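Side-chain contacts in carbonic anhydrase (Porphyridium purpureum, PDB 1DDZ), which probably catalyses the zinc-dependent interconversion of carbon dioxide and hydrogencarbonate, as a member of the beta-class carbonic anhydrases: residues Asp232-Ser235 against Lys236-Thr240; Ser269-Glu272 against Lys273-Ala276; Val184-Gln187 against Val188-Val191. One frame throughout, in Å; residues are numbered along the deposited sequence.

Interaction 1: residues Asp232-Ser235 against Lys236-Thr240; sequences DDIS and KFYRT
With chi1 at -178°, Asp-233 places CG opposite its own N and beside its carbonyl carbon, which brings the carboxylate end close to the backbone N of Lys-236. Lys-236 has CG between its own backbone N and carbonyl carbon (chi1 56°), and the rest of its chain is extended. It runs back past the carboxylate, with CG 3.6 Å from Asp-233 OD2. The ammonium end is not in contact with the acid. Asp-233 OD2 accepts a weak, long bond from the backbone N of Lys-236. Asp-233 OD1 accepts from Ser-235 OG at 2.5 Å on its syn lone pair, the side of OD2, and weakly from Ser-235 N. The carboxylate meets three donors; the weak bond from Ser-235 N to Asp-233 OD1 is that of an Asx turn. Ser-143 of the second subunit also bonds to Asp-233 OD1.

The backbone makes two overlapping beta turns in the loop between strand 222-227 and helix 266-279. Phe-237 N bonds to Ile-234 O, and Tyr-238 N to Ser-235 O. Arg-239 N also bonds to Ser-235 O, at 2.7 Å and nearly along the C=O axis, while Tyr-238 N sits above the carbonyl plane. Two donors therefore hold this one oxygen.

Ile-234 packs on both aromatic residues. Its CB is 3.7 Å from Phe-237 CD1, and its CG2 lies at the edge of that ring, in plane. Lys-236 CG sits over the centre of one ring face. The ring edge of Tyr-238 comes to Ile-234 O, at 3.2 Å from CD1, and Ile-234 CD1 is 4.1 Å from Tyr-238 CE1. Tyr-238 OH bonds to Glu-175 of the second subunit, and Arg-239 NH1 forms a salt bridge with Asp-142 of that subunit.

Interaction 2: residues Ser269-Glu272 against Lys273-Ala276; sequences STME and KLTA
Met-271 and Thr-275 meet through hydrogen bonds to one oxygen. Met-271 O takes the backbone N of Thr-275 at 2.8 Å, nearly in line with its C=O bond. It also takes the hydroxyl of the same residue, OG1, at 2.7 Å. The hydroxyl comes from above the carbonyl plane, 43° out of it. OG1 can reach back because it stands beside its own backbone N and anti to the carbonyl carbon (chi1 -57°). This bond probably holds the threonine in that rotamer. The other backbone bonds run from Lys-273 N to Ser-269 O, from Leu-274 N to Thr-270 O and from Ala-276 N to Glu-272 O. Thr-270 OG1 bonds to Ser-230 and to Glu-266 O.

The apolar contact is between Met-271 and Leu-274. Met-271 is bent at chi2 and chi3, and its SD lies 4.1 Å from Leu-274 CD1. Leu-274 CG also rests 3.4 Å from Thr-270 O. Both apolar residues are buried and touch Leu-185 of helix 172-193.

Of the charged groups, the far end of Lys-273 turns from residues 269-272, and its NZ forms a salt bridge with Glu-277, one turn further on.

The arrangement is that of an amphipathic alpha helix, 266-279, with the threonine hydroxyl bonded to the carbonyl four residues back, a bond common in alpha helices.

Interaction 3: residues Val184-Gln187 against Val188-Val191; sequences VLEQ and VHNV
Val-184 to Val-191 form two turns of helix 172-193, an alpha helix of the first carbonic anhydrase domain. Regular bonds join Val-188 N to Val-184 O and Asn-190 N to Glu-186 O. Gln-187 and Asn-190 lie side by side and point the same way, their amide planes 85° apart. Gln-187 OE1 is 3.6 Å from Asn-190 ND2. Asn-190 CG stands beside the backbone N and anti to the carbonyl carbon (chi1 -70°), which lays the amide back along the helix, CG 3.4 Å from Glu-186 O. Both amides reach the backbone of Cys-102: Gln-187 OE1 accepts from its N, and Asn-190 ND2 donates to its O. Asn-190 OD1 lies in the ring plane of His-189, at the edge, and accepts a weak bond from ND1 at 3.3 Å. A leucine in place of Asn-190 would probably leave Cys-102 O without this donor and His-189 ND1 without its weak acceptor. Glu-186 OE1 forms a salt bridge with Arg-160 of the second subunit. On the sheet side, Val-188 and Val-191 pack on Val-127 of strand 124-130 and Val-209 of strand 208-214, while Leu-185 and His-189 meet helix 266-279.

Overall arrangement
Interactions 2 and 3 touch, with centres 11 Å apart. Met-271 CE is 3.2 Å from Leu-185 O, and Met-271 CG is 3.3 Å from His-189 CD2. Thr-275 CA is 3.5 Å from Leu-185 CD1. Helix 266-279 thus packs on helix 172-193, which in turn packs on the sheet. Interaction 1 stands apart, its nearest atoms about 7 Å from interaction 2 and about 5 Å from interaction 3. It meets the second subunit, as does interaction 3 through Glu-186. Interaction 3 comes near the metal site: the side chain of Val-184 is about 10 Å from a zinc ion and about 8 Å from that of His-130, a zinc ligand. Interactions 1 and 2 lie away from both zinc sites.

Interaction 1: residues Asp232-Ser235 against Lys236-Thr240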
ATOM      1  N   ASP A 232      10.799 -13.141  15.821  1.00 16.98           N
ATOM      2  CA  ASP A 232      10.351 -11.816  16.171  1.00 15.03           C
ATOM      3  C   ASP A 232       9.140 -11.964  17.076  1.00 16.19           C
ATOM      4  O   ASP A 232       8.504 -10.990  17.413  1.00 15.95           O
ATOM      5  CB  ASP A 232      10.011 -11.007  14.923  1.00 15.15           C
ATOM      6  CG  ASP A 232       9.810  -9.545  15.226  1.00 17.15           C
ATOM      7  OD1 ASP A 232      10.456  -9.071  16.159  1.00 24.38           O
ATOM      8  OD2 ASP A 232       9.013  -8.866  14.551  1.00 25.13           O
ATOM      9  N   ASP A 233       8.929 -13.169  17.583  1.00 14.51           N
ATOM     10  CA  ASP A 233       7.805 -13.458  18.457  1.00 15.55           C
ATOM     11  C   ASP A 233       7.829 -12.819  19.846  1.00 17.33           C
ATOM     12  O   ASP A 233       8.852 -12.828  20.529  1.00 15.10           O
ATOM     13  CB  ASP A 233       7.694 -14.959  18.646  1.00 18.30           C
ATOM     14  CG  ASP A 233       6.520 -15.336  19.510  1.00 25.30           C
ATOM     15  OD1 ASP A 233       5.388 -15.131  19.046  1.00 29.75           O
ATOM     16  OD2 ASP A 233       6.713 -15.795  20.656  1.00 29.72           O
ATOM     17  N   ILE A 234       6.694 -12.265  20.265  1.00 15.87           N
ATOM     18  CA  ILE A 234       6.571 -11.694  21.599  1.00 16.07           C
ATOM     19  C   ILE A 234       5.316 -12.224  22.264  1.00 15.56           C
ATOM     20  O   ILE A 234       5.036 -11.866  23.395  1.00 19.04           O
ATOM     21  CB  ILE A 234       6.504 -10.145  21.631  1.00 13.42           C
ATOM     22  CG1 ILE A 234       5.288  -9.645  20.860  1.00 17.51           C
ATOM     23  CG2 ILE A 234       7.807  -9.530  21.159  1.00 12.17           C
ATOM     24  CD1 ILE A 234       4.957  -8.185  21.129  1.00 16.06           C
ATOM     25  N   SER A 235       4.556 -13.082  21.587  1.00 16.28           N
ATOM     26  CA  SER A 235       3.336 -13.629  22.184  1.00 19.15           C
ATOM     27  C   SER A 235       3.636 -14.472  23.428  1.00 18.29           C
ATOM     28  O   SER A 235       2.781 -14.661  24.289  1.00 18.83           O
ATOM     29  CB  SER A 235       2.548 -14.460  21.182  1.00 20.62           C
ATOM     30  OG  SER A 235       3.385 -15.395  20.566  1.00 22.13           O
ATOM     31  N   LYS A 236       4.862 -14.978  23.502  1.00 19.62           N
ATOM     32  CA  LYS A 236       5.318 -15.771  24.640  1.00 21.99           C
ATOM     33  C   LYS A 236       5.345 -14.941  25.927  1.00 24.19           C
ATOM     34  O   LYS A 236       5.360 -15.493  27.026  1.00 28.74           O
ATOM     35  CB  LYS A 236       6.717 -16.320  24.372  1.00 21.25           C
ATOM     36  CG  LYS A 236       7.744 -15.248  24.030  1.00 20.57           C
ATOM     37  CD  LYS A 236       9.128 -15.855  23.806  1.00 17.63           C
ATOM     38  CE  LYS A 236      10.151 -14.808  23.452  1.00 20.46           C
ATOM     39  NZ  LYS A 236      11.495 -15.404  23.241  1.00 21.77           N
ATOM     40  N   PHE A 237       5.412 -13.620  25.785  1.00 23.75           N
ATOM     41  CA  PHE A 237       5.413 -12.727  26.936  1.00 21.45           C
ATOM     42  C   PHE A 237       3.994 -12.361  27.331  1.00 22.40           C
ATOM     43  O   PHE A 237       3.797 -11.789  28.396  1.00 23.63           O
ATOM     44  CB  PHE A 237       6.137 -11.417  26.618  1.00 19.67           C
ATOM     45  CG  PHE A 237       7.548 -11.592  26.144  1.00 19.42           C
ATOM     46  CD1 PHE A 237       7.935 -11.130  24.894  1.00 18.05           C
ATOM     47  CD2 PHE A 237       8.496 -12.198  26.948  1.00 19.82           C
ATOM     48  CE1 PHE A 237       9.247 -11.259  24.451  1.00 16.55           C
ATOM     49  CE2 PHE A 237       9.822 -12.333  26.513  1.00 22.76           C
ATOM     50  CZ  PHE A 237      10.192 -11.860  25.253  1.00 17.65           C
ATOM     51  N   TYR A 238       3.009 -12.684  26.491  1.00 22.88           N
ATOM     52  CA  TYR A 238       1.625 -12.304  26.776  1.00 22.85           C
ATOM     53  C   TYR A 238       0.593 -13.388  26.763  1.00 25.24           C
ATOM     54  O   TYR A 238      -0.551 -13.139  27.105  1.00 24.96           O
ATOM     55  CB  TYR A 238       1.164 -11.243  25.793  1.00 18.86           C
ATOM     56  CG  TYR A 238       2.013 -10.019  25.859  1.00 21.60           C
ATOM     57  CD1 TYR A 238       3.078  -9.830  24.962  1.00 20.05           C
ATOM     58  CD2 TYR A 238       1.806  -9.069  26.860  1.00 18.90           C
ATOM     59  CE1 TYR A 238       3.930  -8.714  25.077  1.00 18.60           C
ATOM     60  CE2 TYR A 238       2.637  -7.965  26.977  1.00 16.61           C
ATOM     61  CZ  TYR A 238       3.694  -7.789  26.095  1.00 17.21           C
ATOM     62  OH  TYR A 238       4.452  -6.666  26.328  1.00 21.76           O
ATOM     63  N   ARG A 239       0.957 -14.572  26.312  1.00 29.29           N
ATOM     64  CA  ARG A 239      -0.022 -15.629  26.255  1.00 35.72           C
ATOM     65  C   ARG A 239       0.454 -16.821  27.057  1.00 40.25           C
ATOM     66  O   ARG A 239       1.625 -17.211  26.980  1.00 40.27           O
ATOM     67  CB  ARG A 239      -0.273 -16.029  24.789  1.00 35.99           C
ATOM     68  CG  ARG A 239      -1.750 -16.012  24.346  1.00 37.75           C
ATOM     69  CD  ARG A 239      -2.325 -14.605  24.310  1.00 35.95           C
ATOM     70  NE  ARG A 239      -3.755 -14.587  24.027  1.00 39.33           N
ATOM     71  CZ  ARG A 239      -4.307 -13.897  23.032  1.00 45.51           C
ATOM     72  NH1 ARG A 239      -3.550 -13.177  22.220  1.00 46.94           N
ATOM     73  NH2 ARG A 239      -5.622 -13.910  22.846  1.00 51.47           N
ATOM     74  N   THR A 240      -0.429 -17.347  27.895  1.00 45.54           N
ATOM     75  CA  THR A 240      -0.105 -18.531  28.667  1.00 50.95           C
ATOM     76  C   THR A 240      -0.117 -19.672  27.638  1.00 53.43           C
ATOM     77  O   THR A 240      -0.851 -19.607  26.650  1.00 55.94           O
ATOM     78  CB  THR A 240      -1.167 -18.787  29.739  1.00 51.50           C
ATOM     79  OG1 THR A 240      -1.448 -17.564  30.435  1.00 54.36           O
ATOM     80  CG2 THR A 240      -0.640 -19.798  30.736  1.00 53.56           C
TER

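Interaction 2: residues Ser269-Glu272 against Lys273-Ala276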
ATOM      1  N   SER A 269      16.699  -8.053  20.018  1.00 15.01           N
ATOM      2  CA  SER A 269      18.049  -8.147  20.536  1.00 16.45           C
ATOM      3  C   SER A 269      19.089  -8.154  19.427  1.00 17.02           C
ATOM      4  O   SER A 269      20.085  -7.422  19.497  1.00 13.17           O
ATOM      5  CB  SER A 269      18.159  -9.386  21.396  1.00 18.28           C
ATOM      6  OG  SER A 269      17.265  -9.222  22.468  1.00 21.57           O
ATOM      7  N   THR A 270      18.842  -8.947  18.389  1.00 17.00           N
ATOM      8  CA  THR A 270      19.738  -9.034  17.240  1.00 14.60           C
ATOM      9  C   THR A 270      19.984  -7.660  16.618  1.00 10.69           C
ATOM     10  O   THR A 270      21.138  -7.277  16.332  1.00 13.74           O
ATOM     11  CB  THR A 270      19.142  -9.969  16.167  1.00 17.33           C
ATOM     12  OG1 THR A 270      19.081 -11.302  16.677  1.00 20.36           O
ATOM     13  CG2 THR A 270      20.007  -9.972  14.931  1.00 20.34           C
ATOM     14  N   MET A 271      18.905  -6.906  16.430  1.00  9.82           N
ATOM     15  CA  MET A 271      19.016  -5.569  15.838  1.00 11.14           C
ATOM     16  C   MET A 271      19.745  -4.584  16.734  1.00 12.31           C
ATOM     17  O   MET A 271      20.525  -3.773  16.250  1.00 14.00           O
ATOM     18  CB  MET A 271      17.645  -5.013  15.453  1.00 16.76           C
ATOM     19  CG  MET A 271      16.936  -5.820  14.344  1.00 17.27           C
ATOM     20  SD  MET A 271      17.948  -6.122  12.884  1.00  9.64           S
ATOM     21  CE  MET A 271      18.389  -4.433  12.410  1.00 11.10           C
ATOM     22  N   GLU A 272      19.535  -4.708  18.040  1.00 14.22           N
ATOM     23  CA  GLU A 272      20.184  -3.868  19.053  1.00 15.17           C
ATOM     24  C   GLU A 272      21.690  -4.059  18.899  1.00 11.60           C
ATOM     25  O   GLU A 272      22.448  -3.099  18.806  1.00 13.88           O
ATOM     26  CB  GLU A 272      19.704  -4.352  20.420  1.00 23.47           C
ATOM     27  CG  GLU A 272      20.145  -3.566  21.632  1.00 36.70           C
ATOM     28  CD  GLU A 272      19.440  -4.049  22.900  1.00 43.15           C
ATOM     29  OE1 GLU A 272      18.512  -3.341  23.355  1.00 48.46           O
ATOM     30  OE2 GLU A 272      19.789  -5.138  23.421  1.00 46.95           O
ATOM     31  N   LYS A 273      22.111  -5.312  18.770  1.00 15.80           N
ATOM     32  CA  LYS A 273      23.528  -5.633  18.564  1.00 18.19           C
ATOM     33  C   LYS A 273      24.085  -5.029  17.275  1.00 15.03           C
ATOM     34  O   LYS A 273      25.158  -4.445  17.298  1.00 17.12           O
ATOM     35  CB  LYS A 273      23.743  -7.139  18.504  1.00 25.00           C
ATOM     36  CG  LYS A 273      25.210  -7.529  18.555  1.00 31.87           C
ATOM     37  CD  LYS A 273      25.399  -9.018  18.321  1.00 40.10           C
ATOM     38  CE  LYS A 273      26.656  -9.529  19.031  1.00 47.01           C
ATOM     39  NZ  LYS A 273      27.888  -8.688  18.838  1.00 48.15           N
ATOM     40  N   LEU A 274      23.367  -5.191  16.159  1.00 12.44           N
ATOM     41  CA  LEU A 274      23.803  -4.655  14.859  1.00 10.19           C
ATOM     42  C   LEU A 274      23.866  -3.145  14.886  1.00  7.08           C
ATOM     43  O   LEU A 274      24.812  -2.523  14.419  1.00  8.73           O
ATOM     44  CB  LEU A 274      22.866  -5.130  13.748  1.00 10.21           C
ATOM     45  CG  LEU A 274      22.851  -6.635  13.510  1.00  8.37           C
ATOM     46  CD1 LEU A 274      21.957  -6.929  12.316  1.00 12.26           C
ATOM     47  CD2 LEU A 274      24.261  -7.104  13.239  1.00  7.00           C
ATOM     48  N   THR A 275      22.900  -2.544  15.550  1.00 10.74           N
ATOM     49  CA  THR A 275      22.885  -1.094  15.663  1.00 11.34           C
ATOM     50  C   THR A 275      24.139  -0.633  16.410  1.00 12.05           C
ATOM     51  O   THR A 275      24.826   0.298  15.983  1.00  9.95           O
ATOM     52  CB  THR A 275      21.626  -0.636  16.405  1.00 12.71           C
ATOM     53  OG1 THR A 275      20.477  -1.129  15.716  1.00 15.17           O
ATOM     54  CG2 THR A 275      21.556   0.862  16.432  1.00 12.83           C
ATOM     55  N   ALA A 276      24.450  -1.318  17.510  1.00 14.25           N
ATOM     56  CA  ALA A 276      25.627  -0.999  18.310  1.00 13.14           C
ATOM     57  C   ALA A 276      26.874  -1.064  17.450  1.00 11.96           C
ATOM     58  O   ALA A 276      27.712  -0.162  17.482  1.00 14.03           O
ATOM     59  CB  ALA A 276      25.746  -1.966  19.473  1.00 11.44           C
TER

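Interaction 3: residues Val184-Gln187 against Val188-Val191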
ATOM      1  N   VAL A 184      19.160   1.615   6.084  1.00  7.00           N
ATOM      2  CA  VAL A 184      19.398   0.237   5.653  1.00  8.43           C
ATOM      3  C   VAL A 184      19.148  -0.723   6.816  1.00 10.21           C
ATOM      4  O   VAL A 184      18.410  -1.698   6.659  1.00  9.16           O
ATOM      5  CB  VAL A 184      20.849   0.028   5.123  1.00  8.02           C
ATOM      6  CG1 VAL A 184      21.105  -1.439   4.848  1.00  9.31           C
ATOM      7  CG2 VAL A 184      21.074   0.807   3.872  1.00  7.00           C
ATOM      8  N   LEU A 185      19.696  -0.416   7.996  1.00 11.85           N
ATOM      9  CA  LEU A 185      19.524  -1.288   9.174  1.00 11.11           C
ATOM     10  C   LEU A 185      18.069  -1.459   9.559  1.00 11.12           C
ATOM     11  O   LEU A 185      17.635  -2.540   9.957  1.00 11.31           O
ATOM     12  CB  LEU A 185      20.281  -0.752  10.392  1.00 15.27           C
ATOM     13  CG  LEU A 185      21.428  -1.582  10.972  1.00 17.28           C
ATOM     14  CD1 LEU A 185      21.773  -1.048  12.351  1.00 16.27           C
ATOM     15  CD2 LEU A 185      21.047  -3.046  11.059  1.00 18.18           C
ATOM     16  N   GLU A 186      17.319  -0.377   9.478  1.00  7.50           N
ATOM     17  CA  GLU A 186      15.894  -0.433   9.789  1.00 11.84           C
ATOM     18  C   GLU A 186      15.140  -1.303   8.744  1.00 11.03           C
ATOM     19  O   GLU A 186      14.277  -2.101   9.083  1.00 13.81           O
ATOM     20  CB  GLU A 186      15.350   0.999   9.833  1.00 12.72           C
ATOM     21  CG  GLU A 186      14.373   1.267  10.973  1.00 28.86           C
ATOM     22  CD  GLU A 186      14.914   0.865  12.361  1.00 34.80           C
ATOM     23  OE1 GLU A 186      14.386  -0.139  12.890  1.00 34.78           O
ATOM     24  OE2 GLU A 186      15.831   1.549  12.914  1.00 35.94           O
ATOM     25  N   GLN A 187      15.495  -1.180   7.472  1.00 11.24           N
ATOM     26  CA  GLN A 187      14.853  -1.990   6.441  1.00 11.13           C
ATOM     27  C   GLN A 187      15.199  -3.483   6.656  1.00  7.98           C
ATOM     28  O   GLN A 187      14.333  -4.340   6.548  1.00 13.52           O
ATOM     29  CB  GLN A 187      15.227  -1.499   5.029  1.00  9.60           C
ATOM     30  CG  GLN A 187      14.948   0.001   4.753  1.00  7.00           C
ATOM     31  CD  GLN A 187      13.651   0.515   5.369  1.00  7.00           C
ATOM     32  OE1 GLN A 187      12.596  -0.075   5.200  1.00  7.00           O
ATOM     33  NE2 GLN A 187      13.740   1.602   6.129  1.00 13.45           N
ATOM     34  N   VAL A 188      16.439  -3.787   7.022  1.00  8.27           N
ATOM     35  CA  VAL A 188      16.833  -5.167   7.303  1.00  7.00           C
ATOM     36  C   VAL A 188      15.943  -5.694   8.415  1.00 10.83           C
ATOM     37  O   VAL A 188      15.434  -6.815   8.353  1.00  9.75           O
ATOM     38  CB  VAL A 188      18.305  -5.251   7.722  1.00  7.68           C
ATOM     39  CG1 VAL A 188      18.619  -6.618   8.352  1.00  7.00           C
ATOM     40  CG2 VAL A 188      19.176  -5.040   6.504  1.00  7.00           C
ATOM     41  N   HIS A 189      15.720  -4.872   9.435  1.00 11.27           N
ATOM     42  CA  HIS A 189      14.838  -5.275  10.523  1.00 11.90           C
ATOM     43  C   HIS A 189      13.448  -5.637   9.970  1.00  8.31           C
ATOM     44  O   HIS A 189      12.833  -6.642  10.365  1.00  9.11           O
ATOM     45  CB  HIS A 189      14.672  -4.135  11.542  1.00 13.81           C
ATOM     46  CG  HIS A 189      13.639  -4.428  12.599  1.00 20.77           C
ATOM     47  ND1 HIS A 189      12.310  -4.081  12.459  1.00 23.72           N
ATOM     48  CD2 HIS A 189      13.731  -5.110  13.765  1.00 16.79           C
ATOM     49  CE1 HIS A 189      11.626  -4.555  13.492  1.00 27.94           C
ATOM     50  NE2 HIS A 189      12.471  -5.179  14.294  1.00 22.77           N
ATOM     51  N   ASN A 190      12.931  -4.768   9.112  1.00  8.84           N
ATOM     52  CA  ASN A 190      11.615  -4.958   8.513  1.00  7.56           C
ATOM     53  C   ASN A 190      11.550  -6.234   7.669  1.00 10.55           C
ATOM     54  O   ASN A 190      10.567  -6.969   7.728  1.00  7.94           O
ATOM     55  CB  ASN A 190      11.225  -3.723   7.700  1.00  9.09           C
ATOM     56  CG  ASN A 190      10.934  -2.524   8.584  1.00 13.85           C
ATOM     57  OD1 ASN A 190      10.885  -2.648   9.816  1.00 14.08           O
ATOM     58  ND2 ASN A 190      10.715  -1.374   7.975  1.00  7.83           N
ATOM     59  N   VAL A 191      12.602  -6.520   6.910  1.00  7.71           N
ATOM     60  CA  VAL A 191      12.603  -7.740   6.108  1.00  9.39           C
ATOM     61  C   VAL A 191      12.492  -8.970   7.017  1.00 12.24           C
ATOM     62  O   VAL A 191      11.661  -9.841   6.781  1.00 12.22           O
ATOM     63  CB  VAL A 191      13.862  -7.832   5.251  1.00  7.37           C
ATOM     64  CG1 VAL A 191      13.937  -9.190   4.598  1.00 10.25           C
ATOM     65  CG2 VAL A 191      13.860  -6.733   4.202  1.00  7.00           C
TER